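Local coordinates for testis-expressed protein 101 (Mus musculus, PDB 7BPS), which takes part in fertilization by controlling sperm binding to the zona pellucida and sperm migration into the oviduct, probably through the adhesion molecule ADAM3, at residues E16-K28 / S91-W103. Numbering follows the deposited sequence.
With NAG (2-acetamido-2-deoxy-beta-D-glucopyranose), chain C; FUC (alpha-L-fucopyranose), chain B; SO4 (sulfate ion), chain G.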
ATOM      1  N   GLU A  16       8.319   7.220  -3.215  1.00 37.44           N
ATOM      2  CA  GLU A  16       9.207   7.399  -2.048  1.00 38.47           C
ATOM      3  C   GLU A  16      10.452   6.558  -2.373  1.00 40.53           C
ATOM      4  O   GLU A  16      10.303   5.360  -2.808  1.00 35.96           O
ATOM      5  CB  GLU A  16       8.343   6.983  -0.859  1.00 38.93           C
ATOM      6  CG  GLU A  16       8.251   7.952   0.286  1.00 45.21           C
ATOM      7  CD  GLU A  16       7.948   9.402   0.039  1.00 44.32           C
ATOM      8  OE1 GLU A  16       6.771   9.773   0.074  1.00 41.79           O
ATOM      9  OE2 GLU A  16       8.911  10.162  -0.034  1.00 52.28           O
ATOM     10  N   ASP A  17      11.620   7.187  -2.286  1.00 40.86           N
ATOM     11  CA  ASP A  17      12.936   6.523  -2.459  1.00 45.34           C
ATOM     12  C   ASP A  17      13.152   5.504  -1.338  1.00 43.79           C
ATOM     13  O   ASP A  17      13.390   4.324  -1.643  1.00 57.76           O
ATOM     14  CB  ASP A  17      14.044   7.574  -2.542  1.00 41.37           C
ATOM     15  CG  ASP A  17      14.015   8.241  -3.892  1.00 46.30           C
ATOM     16  OD1 ASP A  17      13.622   7.543  -4.843  1.00 50.56           O
ATOM     17  OD2 ASP A  17      14.337   9.443  -3.986  1.00 50.41           O
ATOM     18  N   ASP A  18      13.053   5.952  -0.103  1.00 46.22           N
ATOM     19  CA  ASP A  18      13.444   5.181   1.099  1.00 53.22           C
ATOM     20  C   ASP A  18      12.443   5.511   2.207  1.00 51.16           C
ATOM     21  O   ASP A  18      12.765   6.212   3.166  1.00 50.93           O
ATOM     22  CB  ASP A  18      14.900   5.511   1.447  1.00 62.24           C
ATOM     23  CG  ASP A  18      15.576   4.539   2.399  1.00 64.44           C
ATOM     24  OD1 ASP A  18      14.956   3.509   2.769  1.00 59.73           O
ATOM     25  OD2 ASP A  18      16.732   4.824   2.745  1.00 76.60           O
ATOM     26  N   PRO A  19      11.168   5.087   2.053  1.00 48.38           N
ATOM     27  CA  PRO A  19      10.106   5.483   2.978  1.00 47.94           C
ATOM     28  C   PRO A  19      10.339   5.023   4.420  1.00 48.49           C
ATOM     29  O   PRO A  19       9.882   5.712   5.317  1.00 53.45           O
ATOM     30  CB  PRO A  19       8.836   4.833   2.409  1.00 48.33           C
ATOM     31  CG  PRO A  19       9.337   3.790   1.437  1.00 43.58           C
ATOM     32  CD  PRO A  19      10.666   4.302   0.920  1.00 40.77           C
ATOM     33  N   GLY A  20      11.035   3.897   4.601  1.00 52.36           N
ATOM     34  CA  GLY A  20      11.535   3.428   5.914  1.00 51.48           C
ATOM     35  C   GLY A  20      12.285   4.510   6.682  1.00 48.07           C
ATOM     36  O   GLY A  20      12.001   4.688   7.896  1.00 46.12           O
ATOM     37  N   ARG A  21      13.178   5.234   6.007  1.00 50.88           N
ATOM     38  CA  ARG A  21      14.048   6.274   6.625  1.00 62.63           C
ATOM     39  C   ARG A  21      13.292   7.614   6.720  1.00 56.71           C
ATOM     40  O   ARG A  21      13.191   8.156   7.827  1.00 54.18           O
ATOM     41  CB  ARG A  21      15.342   6.474   5.817  1.00 73.95           C
ATOM     42  CG  ARG A  21      16.589   5.767   6.347  1.00 88.62           C
ATOM     43  CD  ARG A  21      17.877   6.536   6.048  1.00 98.15           C
ATOM     44  NE  ARG A  21      18.166   6.718   4.618  1.00104.92           N
ATOM     45  CZ  ARG A  21      18.089   7.865   3.928  1.00101.98           C
ATOM     46  NH1 ARG A  21      18.376   7.875   2.635  1.00102.71           N
ATOM     47  NH2 ARG A  21      17.737   8.999   4.514  1.00 96.06           N
ATOM     48  N   THR A  22      12.788   8.122   5.598  1.00 55.92           N
ATOM     49  CA  THR A  22      12.537   9.568   5.355  1.00 59.09           C
ATOM     50  C   THR A  22      11.089   9.992   5.666  1.00 58.74           C
ATOM     51  O   THR A  22      10.875  11.193   5.891  1.00 56.38           O
ATOM     52  CB  THR A  22      12.861   9.892   3.893  1.00 63.91           C
ATOM     53  OG1 THR A  22      11.963   9.118   3.087  1.00 61.37           O
ATOM     54  CG2 THR A  22      14.310   9.593   3.565  1.00 64.78           C
ATOM     55  N   PHE A  23      10.128   9.067   5.660  1.00 56.45           N
ATOM     56  CA  PHE A  23       8.676   9.387   5.660  1.00 49.04           C
ATOM     57  C   PHE A  23       8.263   9.896   7.030  1.00 40.93           C
ATOM     58  O   PHE A  23       8.384   9.130   7.997  1.00 41.70           O
ATOM     59  CB  PHE A  23       7.833   8.164   5.311  1.00 48.20           C
ATOM     60  CG  PHE A  23       6.420   8.488   4.921  1.00 46.16           C
ATOM     61  CD1 PHE A  23       5.427   8.580   5.877  1.00 43.15           C
ATOM     62  CD2 PHE A  23       6.083   8.676   3.590  1.00 49.41           C
ATOM     63  CE1 PHE A  23       4.116   8.861   5.520  1.00 42.56           C
ATOM     64  CE2 PHE A  23       4.771   8.957   3.230  1.00 49.42           C
ATOM     65  CZ  PHE A  23       3.788   9.038   4.199  1.00 44.27           C
ATOM     66  N   ASN A  24       7.819  11.147   7.093  1.00 39.57           N
ATOM     67  CA  ASN A  24       7.243  11.785   8.306  1.00 43.47           C
ATOM     68  C   ASN A  24       5.704  11.703   8.241  1.00 40.74           C
ATOM     69  O   ASN A  24       5.107  12.471   7.469  1.00 38.99           O
ATOM     70  CB  ASN A  24       7.723  13.233   8.473  1.00 43.36           C
ATOM     71  CG  ASN A  24       7.348  13.807   9.818  1.00 48.00           C
ATOM     72  OD1 ASN A  24       6.476  13.261  10.489  1.00 50.51           O
ATOM     73  ND2 ASN A  24       8.003  14.885  10.229  1.00 60.61           N
ATOM     74  N   TRP A  25       5.095  10.843   9.061  1.00 39.29           N
ATOM     75  CA  TRP A  25       3.629  10.573   9.104  1.00 43.76           C
ATOM     76  C   TRP A  25       2.898  11.433  10.161  1.00 45.27           C
ATOM     77  O   TRP A  25       1.652  11.392  10.194  1.00 41.12           O
ATOM     78  CB  TRP A  25       3.404   9.078   9.367  1.00 40.93           C
ATOM     79  CG  TRP A  25       2.083   8.553   8.908  1.00 35.71           C
ATOM     80  CD1 TRP A  25       1.134   9.209   8.192  1.00 34.70           C
ATOM     81  CD2 TRP A  25       1.602   7.211   9.089  1.00 36.84           C
ATOM     82  NE1 TRP A  25       0.073   8.378   7.951  1.00 37.85           N
ATOM     83  CE2 TRP A  25       0.334   7.149   8.482  1.00 35.63           C
ATOM     84  CE3 TRP A  25       2.111   6.065   9.717  1.00 34.73           C
ATOM     85  CZ2 TRP A  25      -0.409   5.977   8.446  1.00 35.69           C
ATOM     86  CZ3 TRP A  25       1.359   4.914   9.709  1.00 35.25           C
ATOM     87  CH2 TRP A  25       0.117   4.872   9.074  1.00 35.59           C
ATOM     88  N   THR A  26       3.629  12.169  11.003  1.00 42.86           N
ATOM     89  CA  THR A  26       3.058  13.147  11.966  1.00 45.80           C
ATOM     90  C   THR A  26       2.209  14.173  11.197  1.00 44.70           C
ATOM     91  O   THR A  26       2.715  14.798  10.261  1.00 49.39           O
ATOM     92  CB  THR A  26       4.155  13.816  12.805  1.00 48.74           C
ATOM     93  OG1 THR A  26       4.866  12.775  13.478  1.00 49.51           O
ATOM     94  CG2 THR A  26       3.628  14.827  13.808  1.00 46.44           C
ATOM     95  N   SER A  27       0.955  14.318  11.598  1.00 48.67           N
ATOM     96  CA  SER A  27      -0.104  15.112  10.926  1.00 50.02           C
ATOM     97  C   SER A  27      -0.819  15.980  11.976  1.00 52.22           C
ATOM     98  O   SER A  27      -0.725  15.657  13.168  1.00 53.99           O
ATOM     99  CB  SER A  27      -1.077  14.188  10.219  1.00 46.47           C
ATOM    100  OG  SER A  27      -0.403  13.213   9.430  1.00 41.91           O
ATOM    101  N   LYS A  28      -1.537  17.013  11.531  1.00 56.66           N
ATOM    102  CA  LYS A  28      -2.314  17.955  12.380  1.00 59.72           C
ATOM    103  C   LYS A  28      -3.500  17.190  12.972  1.00 54.29           C
ATOM    104  O   LYS A  28      -4.008  16.316  12.270  1.00 50.75           O
ATOM    105  CB  LYS A  28      -2.882  19.134  11.573  1.00 71.57           C
ATOM    106  CG  LYS A  28      -2.038  19.705  10.424  1.00 87.21           C
ATOM    107  CD  LYS A  28      -1.046  20.800  10.807  1.00 95.50           C
ATOM    108  CE  LYS A  28      -1.490  22.194  10.413  1.00 99.73           C
ATOM    109  NZ  LYS A  28      -0.796  23.231  11.214  1.00 98.63           N
ATOM    110  N   SER A  91      -7.753   9.936  22.381  1.00 53.18           N
ATOM    111  CA  SER A  91      -7.398  11.175  21.657  1.00 51.55           C
ATOM    112  C   SER A  91      -5.921  11.117  21.275  1.00 51.55           C
ATOM    113  O   SER A  91      -5.103  10.720  22.145  1.00 43.68           O
ATOM    114  CB  SER A  91      -7.741  12.407  22.452  1.00 52.48           C
ATOM    115  OG  SER A  91      -9.010  12.896  22.040  1.00 58.15           O
ATOM    116  N   LEU A  92      -5.628  11.412  19.996  1.00 48.42           N
ATOM    117  CA  LEU A  92      -4.256  11.557  19.437  1.00 49.71           C
ATOM    118  C   LEU A  92      -3.497  10.220  19.489  1.00 46.73           C
ATOM    119  O   LEU A  92      -2.247  10.258  19.514  1.00 49.82           O
ATOM    120  CB  LEU A  92      -3.490  12.626  20.239  1.00 52.24           C
ATOM    121  CG  LEU A  92      -4.178  13.983  20.412  1.00 51.61           C
ATOM    122  CD1 LEU A  92      -3.189  15.031  20.930  1.00 51.59           C
ATOM    123  CD2 LEU A  92      -4.823  14.453  19.124  1.00 51.81           C
ATOM    124  N   CYS A  93      -4.184   9.081  19.534  1.00 46.67           N
ATOM    125  CA  CYS A  93      -3.515   7.753  19.638  1.00 48.65           C
ATOM    126  C   CYS A  93      -2.857   7.381  18.289  1.00 46.07           C
ATOM    127  O   CYS A  93      -1.815   6.718  18.318  1.00 47.72           O
ATOM    128  CB  CYS A  93      -4.485   6.696  20.148  1.00 45.72           C
ATOM    129  SG  CYS A  93      -5.968   6.491  19.124  1.00 50.06           S
ATOM    130  N   ASN A  94      -3.412   7.834  17.162  1.00 40.43           N
ATOM    131  CA  ASN A  94      -2.898   7.544  15.795  1.00 42.69           C
ATOM    132  C   ASN A  94      -1.719   8.480  15.496  1.00 43.51           C
ATOM    133  O   ASN A  94      -1.834   9.329  14.607  1.00 38.72           O
ATOM    134  CB  ASN A  94      -3.990   7.652  14.731  1.00 42.81           C
ATOM    135  CG  ASN A  94      -4.600   9.038  14.628  1.00 42.85           C
ATOM    136  OD1 ASN A  94      -4.482   9.859  15.545  1.00 41.31           O
ATOM    137  ND2 ASN A  94      -5.282   9.293  13.525  1.00 39.43           N
ATOM    138  N   ASN A  95      -0.612   8.297  16.216  1.00 41.67           N
ATOM    139  CA  ASN A  95       0.503   9.267  16.299  1.00 47.75           C
ATOM    140  C   ASN A  95       1.819   8.650  15.780  1.00 43.67           C
ATOM    141  O   ASN A  95       2.884   9.247  16.010  1.00 45.22           O
ATOM    142  CB  ASN A  95       0.614   9.778  17.740  1.00 52.19           C
ATOM    143  CG  ASN A  95       1.062   8.720  18.734  1.00 57.07           C
ATOM    144  OD1 ASN A  95       0.993   7.516  18.479  1.00 57.68           O
ATOM    145  ND2 ASN A  95       1.552   9.165  19.883  1.00 55.16           N
ATOM    146  N   LYS A  96       1.771   7.527  15.070  1.00 41.60           N
ATOM    147  CA  LYS A  96       2.993   6.954  14.442  1.00 43.67           C
ATOM    148  C   LYS A  96       3.612   8.022  13.524  1.00 44.02           C
ATOM    149  O   LYS A  96       2.877   8.634  12.750  1.00 44.96           O
ATOM    150  CB  LYS A  96       2.633   5.667  13.701  1.00 46.30           C
ATOM    151  CG  LYS A  96       3.824   4.877  13.182  1.00 49.66           C
ATOM    152  CD  LYS A  96       3.557   3.390  13.116  1.00 54.76           C
ATOM    153  CE  LYS A  96       4.764   2.583  12.686  1.00 58.43           C
ATOM    154  NZ  LYS A  96       5.899   2.701  13.631  1.00 56.02           N
ATOM    155  N   ASP A  97       4.916   8.270  13.631  1.00 47.03           N
ATOM    156  CA  ASP A  97       5.625   9.377  12.934  1.00 50.03           C
ATOM    157  C   ASP A  97       6.404   8.806  11.744  1.00 47.71           C
ATOM    158  O   ASP A  97       6.640   9.543  10.781  1.00 50.42           O
ATOM    159  CB  ASP A  97       6.472  10.169  13.937  1.00 58.56           C
ATOM    160  CG  ASP A  97       7.980  10.090  13.782  1.00 74.94           C
ATOM    161  OD1 ASP A  97       8.494  10.636  12.768  1.00 79.25           O
ATOM    162  OD2 ASP A  97       8.637   9.542  14.707  1.00 79.51           O
ATOM    163  N   SER A  98       6.755   7.529  11.802  1.00 51.11           N
ATOM    164  CA  SER A  98       7.821   6.885  10.987  1.00 50.64           C
ATOM    165  C   SER A  98       7.348   5.490  10.557  1.00 48.81           C
ATOM    166  O   SER A  98       6.593   4.841  11.320  1.00 39.31           O
ATOM    167  CB  SER A  98       9.129   6.846  11.773  1.00 47.31           C
ATOM    168  OG  SER A  98       9.776   5.571  11.743  1.00 50.15           O
ATOM    169  N   LEU A  99       7.794   5.049   9.379  1.00 48.56           N
ATOM    170  CA  LEU A  99       7.435   3.741   8.783  1.00 48.64           C
ATOM    171  C   LEU A  99       8.574   2.735   8.985  1.00 51.47           C
ATOM    172  O   LEU A  99       8.567   1.660   8.310  1.00 55.29           O
ATOM    173  CB  LEU A  99       7.160   3.967   7.296  1.00 47.37           C
ATOM    174  CG  LEU A  99       6.095   5.003   6.961  1.00 43.91           C
ATOM    175  CD1 LEU A  99       5.798   4.967   5.476  1.00 44.31           C
ATOM    176  CD2 LEU A  99       4.820   4.777   7.752  1.00 42.00           C
ATOM    177  N   ALA A 100       9.530   3.037   9.861  1.00 55.06           N
ATOM    178  CA  ALA A 100      10.753   2.217  10.051  1.00 58.93           C
ATOM    179  C   ALA A 100      10.362   0.790  10.466  1.00 54.36           C
ATOM    180  O   ALA A 100      10.911  -0.153   9.897  1.00 54.62           O
ATOM    181  CB  ALA A 100      11.663   2.881  11.060  1.00 66.37           C
ATOM    182  N   SER A 101       9.418   0.635  11.393  1.00 50.50           N
ATOM    183  CA  SER A 101       8.965  -0.679  11.916  1.00 53.17           C
ATOM    184  C   SER A 101       8.018  -1.379  10.929  1.00 56.03           C
ATOM    185  O   SER A 101       7.581  -2.477  11.262  1.00 52.69           O
ATOM    186  CB  SER A 101       8.297  -0.520  13.259  1.00 56.31           C
ATOM    187  OG  SER A 101       7.033   0.114  13.107  1.00 57.25           O
ATOM    188  N   VAL A 102       7.692  -0.779   9.780  1.00 52.71           N
ATOM    189  CA  VAL A 102       6.643  -1.288   8.848  1.00 48.47           C
ATOM    190  C   VAL A 102       7.302  -1.912   7.617  1.00 49.62           C
ATOM    191  O   VAL A 102       6.813  -2.965   7.194  1.00 47.80           O
ATOM    192  CB  VAL A 102       5.695  -0.147   8.432  1.00 53.35           C
ATOM    193  CG1 VAL A 102       4.646  -0.584   7.422  1.00 52.06           C
ATOM    194  CG2 VAL A 102       5.038   0.490   9.633  1.00 54.84           C
ATOM    195  N   TRP A 103       8.340  -1.279   7.052  1.00 50.45           N
ATOM    196  CA  TRP A 103       8.798  -1.545   5.651  1.00 58.27           C
ATOM    197  C   TRP A 103      10.206  -2.163   5.654  1.00 53.43           C
ATOM    198  O   TRP A 103      11.136  -1.354   5.593  1.00 52.28           O
ATOM    199  CB  TRP A 103       8.705  -0.240   4.824  1.00 52.06           C
ATOM    200  CG  TRP A 103       9.010  -0.330   3.351  1.00 46.64           C
ATOM    201  CD1 TRP A 103       9.988   0.351   2.686  1.00 45.49           C
ATOM    202  CD2 TRP A 103       8.304  -1.080   2.337  1.00 43.98           C
ATOM    203  NE1 TRP A 103       9.953   0.067   1.346  1.00 43.87           N
ATOM    204  CE2 TRP A 103       8.935  -0.816   1.102  1.00 44.77           C
ATOM    205  CE3 TRP A 103       7.224  -1.971   2.358  1.00 44.52           C
ATOM    206  CZ2 TRP A 103       8.531  -1.433  -0.086  1.00 50.56           C
ATOM    207  CZ3 TRP A 103       6.817  -2.569   1.186  1.00 44.53           C
ATOM    208  CH2 TRP A 103       7.459  -2.302  -0.020  1.00 48.59           C
TER
HETATM  209  C1  NAG C   1       7.788  15.513  11.521  1.00 73.41           C
HETATM  210  C2  NAG C   1       9.057  15.497  12.411  1.00 84.33           C
HETATM  211  C3  NAG C   1       8.711  16.051  13.811  1.00 90.06           C
HETATM  212  C4  NAG C   1       8.120  17.444  13.666  1.00 91.62           C
HETATM  213  C5  NAG C   1       6.858  17.340  12.790  1.00 86.40           C
HETATM  214  C6  NAG C   1       6.188  18.708  12.756  1.00 84.30           C
HETATM  215  C7  NAG C   1      11.017  13.925  12.209  1.00 77.82           C
HETATM  216  C8  NAG C   1      11.571  12.570  12.574  1.00 71.11           C
HETATM  217  N2  NAG C   1       9.716  14.173  12.547  1.00 83.25           N
HETATM  218  O3  NAG C   1       9.839  16.153  14.689  1.00 91.17           O
HETATM  219  O4  NAG C   1       7.876  18.018  14.972  1.00 96.99           O
HETATM  220  O5  NAG C   1       7.169  16.822  11.467  1.00 79.02           O
HETATM  221  O6  NAG C   1       5.425  18.882  11.565  1.00 82.27           O
HETATM  222  O7  NAG C   1      11.749  14.749  11.650  1.00 71.05           O
HETATM  223  C1  FUC B   2       4.869  19.975  11.059  1.00100.06           C
HETATM  224  C2  FUC B   2       4.521  20.617   9.737  1.00106.50           C
HETATM  225  C3  FUC B   2       4.007  19.489   8.829  1.00103.77           C
HETATM  226  C4  FUC B   2       2.864  18.698   9.474  1.00102.50           C
HETATM  227  C5  FUC B   2       2.973  18.505  11.015  1.00108.75           C
HETATM  228  C6  FUC B   2       1.607  18.510  11.691  1.00114.89           C
HETATM  229  O2  FUC B   2       5.709  21.283   9.270  1.00 98.26           O
HETATM  230  O3  FUC B   2       3.532  19.973   7.562  1.00 98.65           O
HETATM  231  O4  FUC B   2       1.612  19.300   9.091  1.00 99.95           O
HETATM  232  O5  FUC B   2       3.760  19.449  11.766  1.00100.62           O
HETATM  233  S   SO4 G 306       7.068   6.009  15.562  1.00 96.64           S
HETATM  234  O1  SO4 G 306       6.426   4.873  16.182  1.00 97.38           O
HETATM  235  O2  SO4 G 306       8.407   6.157  16.088  1.00 94.25           O
HETATM  236  O3  SO4 G 306       7.131   5.794  14.137  1.00 84.84           O
HETATM  237  O4  SO4 G 306       6.315   7.207  15.842  1.00 88.75           O
HETATM  238  O   HOH W   1       9.779   6.666   7.890  1.00 36.63           O
HETATM  239  O   HOH W   2       2.871  11.817  15.473  1.00 41.31           O
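W25 and D97 bring the two backbones together: W25 N donates to D97 O at 2.7 Å with an almost straight N-H...O angle of 178°. The CA atoms of this pair lie 4.5 Å apart, and those of G20 and A100 are 4.4 Å apart. Between these two points a water accepts from L99 N and lies within bonding distance of P19 O and F23 O, linking P19 and F23, at the start of helix 19-22 and just past its end, to L99 of the loop.

L99 carries the apolar part by splitting its two methyls between two rings. CD1 rests over one face of F23, 4.0 Å from the ring centroid and 28° off the normal, a CH-pi contact. CD2 meets W25 CE3 at 3.6 Å, the two side chains crossing at roughly a right angle. W25 CG is anti to the backbone N (chi1 -157°), which turns the indole toward K96 and L99, which meet it obliquely, while its CB packs on K96 O. Farther along, P19 CG touches W103 CD1 at 3.7 Å.

Around N24 the contact becomes polar. Its OD1 accepts from T26 N, an Asx turn, while ND2 carries the N-linked GlcNAc, whose acetyl methyl C8 comes near D97 OD1. A second water joins T26 OG1 to N95 O. A sulfate, probably from the crystallisation liquor, accepts through its O4 from D97 N at 2.8 Å. Its O3 takes weak bonds from S98 N and K96 NZ.

In this Ly6/uPAR domain the two segments cover a face of the six-stranded antiparallel sheet: F23 packs on V54 and W25 on A56 of strand 52-61, W25 also reaches V42 of strand 37-46, and W103 lies against V80 and I82 of strand 80-88.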